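Local structure of glycerol-3-phosphate dehydrogenase [NAD(+)] (Dunaliella salina, 6IUY) at residues Arg109-Lys122 / Met138-Ala150. The protein probably interconverts sn-glycerol 3-phosphate and dihydroxyacetone phosphate with NAD, and joins a phosphatase-like domain to the dehydrogenase so that dihydroxyacetone phosphate is converted directly to glycerol. Residues are numbered along the deposited sequence; the frame is centred on the assembly and turned at random.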
loop_
_atom_site.group_PDB
_atom_site.type_symbol
_atom_site.label_atom_id
_atom_site.label_comp_id
_atom_site.label_asym_id
_atom_site.label_seq_id
_atom_site.Cartn_x
_atom_site.Cartn_y
_atom_site.Cartn_z
ATOM N N ARG A 109 16.285 50.176 1.722
ATOM C CA ARG A 109 17.473 50.093 0.891
ATOM C C ARG A 109 17.223 49.473 -0.471
ATOM O O ARG A 109 18.137 49.381 -1.289
ATOM C CB ARG A 109 18.552 49.281 1.611
ATOM C CG ARG A 109 18.919 49.789 2.990
ATOM C CD ARG A 109 20.193 49.114 3.443
ATOM N NE ARG A 109 21.151 49.057 2.341
ATOM C CZ ARG A 109 22.294 48.379 2.363
ATOM N NH1 ARG A 109 22.635 47.681 3.442
ATOM N NH2 ARG A 109 23.092 48.392 1.299
ATOM N N LEU A 110 15.991 49.050 -0.718
ATOM C CA LEU A 110 15.736 48.184 -1.854
ATOM C C LEU A 110 15.219 48.938 -3.069
ATOM O O LEU A 110 14.335 49.783 -2.960
ATOM C CB LEU A 110 14.755 47.084 -1.455
ATOM C CG LEU A 110 15.231 46.261 -0.259
ATOM C CD1 LEU A 110 14.953 47.011 1.044
ATOM C CD2 LEU A 110 14.561 44.903 -0.248
ATOM N N VAL A 111 15.786 48.620 -4.227
ATOM C CA VAL A 111 15.356 49.233 -5.471
ATOM C C VAL A 111 13.881 48.917 -5.719
ATOM O O VAL A 111 13.424 47.796 -5.461
ATOM C CB VAL A 111 16.220 48.756 -6.647
ATOM C CG1 VAL A 111 17.692 48.776 -6.251
ATOM C CG2 VAL A 111 15.840 47.366 -7.044
ATOM N N PRO A 112 13.112 49.914 -6.182
ATOM C CA PRO A 112 11.684 49.648 -6.375
ATOM C C PRO A 112 11.445 48.516 -7.373
ATOM O O PRO A 112 12.199 48.356 -8.336
ATOM C CB PRO A 112 11.129 50.992 -6.892
ATOM C CG PRO A 112 12.321 51.824 -7.237
ATOM C CD PRO A 112 13.447 51.336 -6.377
ATOM N N GLY A 113 10.411 47.723 -7.107
ATOM C CA GLY A 113 10.045 46.619 -7.964
ATOM C C GLY A 113 10.787 45.315 -7.698
ATOM O O GLY A 113 10.423 44.279 -8.259
ATOM N N VAL A 114 11.816 45.341 -6.856
ATOM C CA VAL A 114 12.630 44.144 -6.696
ATOM C C VAL A 114 11.991 43.163 -5.708
ATOM O O VAL A 114 12.055 41.953 -5.916
ATOM C CB VAL A 114 14.073 44.477 -6.252
ATOM C CG1 VAL A 114 14.121 44.864 -4.766
ATOM C CG2 VAL A 114 14.990 43.295 -6.544
ATOM N N GLU A 115 11.365 43.685 -4.656
ATOM C CA GLU A 115 10.598 42.851 -3.732
ATOM C C GLU A 115 9.469 42.132 -4.460
ATOM O O GLU A 115 9.286 40.931 -4.289
ATOM C CB GLU A 115 10.021 43.680 -2.588
ATOM C CG GLU A 115 11.019 44.596 -1.912
ATOM C CD GLU A 115 10.369 45.456 -0.847
ATOM O OE1 GLU A 115 9.799 44.887 0.113
ATOM O OE2 GLU A 115 10.413 46.699 -0.982
ATOM N N ASN A 116 8.719 42.862 -5.280
ATOM C CA ASN A 116 7.663 42.244 -6.079
ATOM C C ASN A 116 8.203 41.183 -7.038
ATOM O O ASN A 116 7.553 40.170 -7.272
ATOM C CB ASN A 116 6.875 43.296 -6.884
ATOM C CG ASN A 116 5.984 44.149 -6.016
ATOM O OD1 ASN A 116 5.740 43.829 -4.853
ATOM N ND2 ASN A 116 5.484 45.250 -6.578
ATOM N N LEU A 117 9.377 41.426 -7.615
ATOM C CA LEU A 117 9.958 40.464 -8.542
ATOM C C LEU A 117 10.407 39.188 -7.829
ATOM O O LEU A 117 10.146 38.076 -8.296
ATOM C CB LEU A 117 11.141 41.078 -9.279
ATOM C CG LEU A 117 11.982 40.068 -10.052
ATOM C CD1 LEU A 117 11.117 39.282 -11.014
ATOM C CD2 LEU A 117 13.076 40.802 -10.807
ATOM N N ILE A 118 11.085 39.346 -6.699
ATOM C CA ILE A 118 11.602 38.194 -5.985
ATOM C C ILE A 118 10.433 37.363 -5.424
ATOM O O ILE A 118 10.456 36.134 -5.497
ATOM C CB ILE A 118 12.599 38.630 -4.874
ATOM C CG1 ILE A 118 13.924 39.057 -5.527
ATOM C CG2 ILE A 118 12.850 37.494 -3.890
ATOM C CD1 ILE A 118 14.918 39.751 -4.595
ATOM N N ALA A 119 9.401 38.032 -4.905
ATOM C CA ALA A 119 8.193 37.346 -4.425
ATOM C C ALA A 119 7.535 36.520 -5.523
ATOM O O ALA A 119 7.114 35.385 -5.294
ATOM C CB ALA A 119 7.201 38.341 -3.868
ATOM N N ALA A 120 7.448 37.101 -6.716
ATOM C CA ALA A 120 6.880 36.420 -7.861
ATOM C C ALA A 120 7.666 35.152 -8.200
ATOM O O ALA A 120 7.081 34.088 -8.445
ATOM C CB ALA A 120 6.841 37.357 -9.063
ATOM N N LEU A 121 8.992 35.269 -8.233
ATOM C CA LEU A 121 9.838 34.125 -8.553
ATOM C C LEU A 121 9.602 33.004 -7.529
ATOM O O LEU A 121 9.383 31.854 -7.902
ATOM C CB LEU A 121 11.320 34.530 -8.601
ATOM C CG LEU A 121 11.728 35.480 -9.739
ATOM C CD1 LEU A 121 13.066 36.138 -9.443
ATOM C CD2 LEU A 121 11.781 34.757 -11.089
ATOM N N LYS A 122 9.612 33.335 -6.248
ATOM C CA LYS A 122 9.458 32.295 -5.239
ATOM C C LYS A 122 8.054 31.645 -5.322
ATOM O O LYS A 122 7.906 30.437 -5.134
ATOM C CB LYS A 122 9.745 32.872 -3.845
ATOM C CG LYS A 122 11.159 33.497 -3.755
ATOM C CD LYS A 122 11.635 33.781 -2.336
ATOM C CE LYS A 122 12.176 32.527 -1.678
ATOM N NZ LYS A 122 12.801 32.839 -0.366
ATOM N N MET A 138 25.782 42.475 5.894
ATOM C CA MET A 138 24.921 43.440 5.216
ATOM C C MET A 138 23.857 42.752 4.357
ATOM O O MET A 138 22.747 43.274 4.170
ATOM C CB MET A 138 25.764 44.371 4.342
ATOM C CG MET A 138 26.996 44.935 5.040
ATOM S SD MET A 138 26.566 46.179 6.263
ATOM C CE MET A 138 25.705 47.323 5.197
ATOM N N ALA A 139 24.218 41.588 3.818
ATOM C CA ALA A 139 23.341 40.857 2.911
ATOM C C ALA A 139 22.252 40.093 3.658
ATOM O O ALA A 139 21.192 39.825 3.088
ATOM C CB ALA A 139 24.146 39.896 2.045
ATOM N N LEU A 140 22.504 39.743 4.921
ATOM C CA LEU A 140 21.589 38.859 5.641
ATOM C C LEU A 140 20.296 39.555 6.033
ATOM O O LEU A 140 19.241 38.932 6.019
ATOM C CB LEU A 140 22.262 38.248 6.879
ATOM C CG LEU A 140 23.244 37.119 6.538
ATOM C CD1 LEU A 140 23.834 36.469 7.782
ATOM C CD2 LEU A 140 22.559 36.079 5.682
ATOM N N PRO A 141 20.361 40.848 6.386
ATOM C CA PRO A 141 19.087 41.526 6.667
ATOM C C PRO A 141 18.269 41.670 5.397
ATOM O O PRO A 141 17.049 41.509 5.416
ATOM C CB PRO A 141 19.514 42.894 7.209
ATOM C CG PRO A 141 20.929 42.687 7.715
ATOM C CD PRO A 141 21.529 41.659 6.782
ATOM N N ILE A 142 18.941 41.959 4.292
ATOM C CA ILE A 142 18.260 42.031 3.013
ATOM C C ILE A 142 17.674 40.663 2.656
ATOM O O ILE A 142 16.551 40.582 2.165
ATOM C CB ILE A 142 19.197 42.506 1.882
ATOM C CG1 ILE A 142 19.792 43.874 2.216
ATOM C CG2 ILE A 142 18.443 42.577 0.560
ATOM C CD1 ILE A 142 20.877 44.303 1.263
ATOM N N ALA A 143 18.426 39.591 2.908
ATOM C CA ALA A 143 17.927 38.240 2.649
ATOM C C ALA A 143 16.708 37.948 3.518
ATOM O O ALA A 143 15.692 37.434 3.037
ATOM C CB ALA A 143 19.009 37.210 2.893
ATOM N N SER A 144 16.812 38.287 4.796
ATOM C CA SER A 144 15.719 38.068 5.731
ATOM C C SER A 144 14.427 38.751 5.266
ATOM O O SER A 144 13.326 38.213 5.413
ATOM C CB SER A 144 16.114 38.571 7.118
ATOM O OG SER A 144 14.977 38.769 7.945
ATOM N N HIS A 145 14.576 39.938 4.694
ATOM C CA HIS A 145 13.437 40.747 4.302
ATOM C C HIS A 145 12.791 40.195 3.052
ATOM O O HIS A 145 11.574 40.254 2.908
ATOM C CB HIS A 145 13.859 42.202 4.074
ATOM C CG HIS A 145 12.719 43.119 3.764
ATOM N ND1 HIS A 145 11.961 43.719 4.746
ATOM C CD2 HIS A 145 12.209 43.539 2.580
ATOM C CE1 HIS A 145 11.031 44.471 4.181
ATOM N NE2 HIS A 145 11.157 44.377 2.870
ATOM N N LEU A 146 13.608 39.663 2.146
ATOM C CA LEU A 146 13.098 39.100 0.901
ATOM C C LEU A 146 12.661 37.643 1.074
ATOM O O LEU A 146 12.327 36.967 0.098
ATOM C CB LEU A 146 14.152 39.205 -0.206
ATOM C CG LEU A 146 14.516 40.629 -0.641
ATOM C CD1 LEU A 146 15.701 40.596 -1.573
ATOM C CD2 LEU A 146 13.315 41.325 -1.303
ATOM N N LYS A 147 12.660 37.166 2.315
ATOM C CA LYS A 147 12.313 35.771 2.584
ATOM C C LYS A 147 13.334 34.819 1.968
ATOM O O LYS A 147 13.004 33.677 1.638
ATOM C CB LYS A 147 10.907 35.437 2.046
ATOM C CG LYS A 147 9.808 36.392 2.494
ATOM C CD LYS A 147 9.963 36.738 3.974
ATOM C CE LYS A 147 8.822 37.622 4.479
ATOM N NZ LYS A 147 9.077 38.088 5.879
ATOM N N ILE A 148 14.567 35.284 1.784
ATOM C CA ILE A 148 15.608 34.404 1.279
ATOM C C ILE A 148 16.401 33.854 2.456
ATOM O O ILE A 148 16.894 34.608 3.295
ATOM C CB ILE A 148 16.543 35.121 0.286
ATOM C CG1 ILE A 148 15.727 35.773 -0.825
ATOM C CG2 ILE A 148 17.544 34.145 -0.309
ATOM C CD1 ILE A 148 16.558 36.282 -1.943
ATOM N N PRO A 149 16.511 32.528 2.534
ATOM C CA PRO A 149 17.214 31.905 3.657
ATOM C C PRO A 149 18.720 32.144 3.578
ATOM O O PRO A 149 19.263 32.335 2.482
ATOM C CB PRO A 149 16.875 30.420 3.498
ATOM C CG PRO A 149 16.619 30.257 2.025
ATOM C CD PRO A 149 15.973 31.537 1.587
ATOM N N ALA A 150 19.380 32.149 4.733
ATOM C CA ALA A 150 20.821 32.339 4.791
ATOM C C ALA A 150 21.511 31.233 3.993
ATOM O O ALA A 150 22.610 31.409 3.474
ATOM C CB ALA A 150 21.299 32.351 6.242
#
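In the haloacid dehalogenase-like domain, helix 114-123 and helix 136-145, which flank strand 127-131 in sequence, meet where L146, the residue just after helix 136-145, packs against I118 and L110. Leucine suits this junction because its two methyls can serve two neighbours: CD1 presses on I118 CD1 at 3.2 Å, tighter than usual carbon contact, while CD2 lies 3.9 Å from L110 CD2 and also touches E115 CG. I118 and L146 cross at about a right angle, and I148, which also touches strand 127-131, extends the apolar patch as its CD1 approaches I118 CG2. H145 NE2 donates a hydrogen bond to E115 OE1 (3.1 Å, N-H...O 147°). The oxygen lies near the imidazole plane, yet the ring nitrogen comes from above the carboxylate, the two planes being 56° apart. CG of H145 stands anti to the backbone N (chi1 -176°), which lets NE2 reach E115 OE1. Replacing E115 by alanine would probably leave H145 NE2 without this acceptor, its ring freer to turn, and L146 CD2 without the CG beside it. K147, at positive phi, is the C' residue of a Schellman motif, closed by I148 N to A143 O, that turns the chain out of the helix. Towards the magnesium site, M138 CE rests 3.6 Å from R109 NH1, and I142 CD1 lies over one guanidinium face, while R109 NH2 is hydrogen-bonded to S51 OG. Such helix packing beside a parallel sheet is characteristic of the Rossmann-like HAD core.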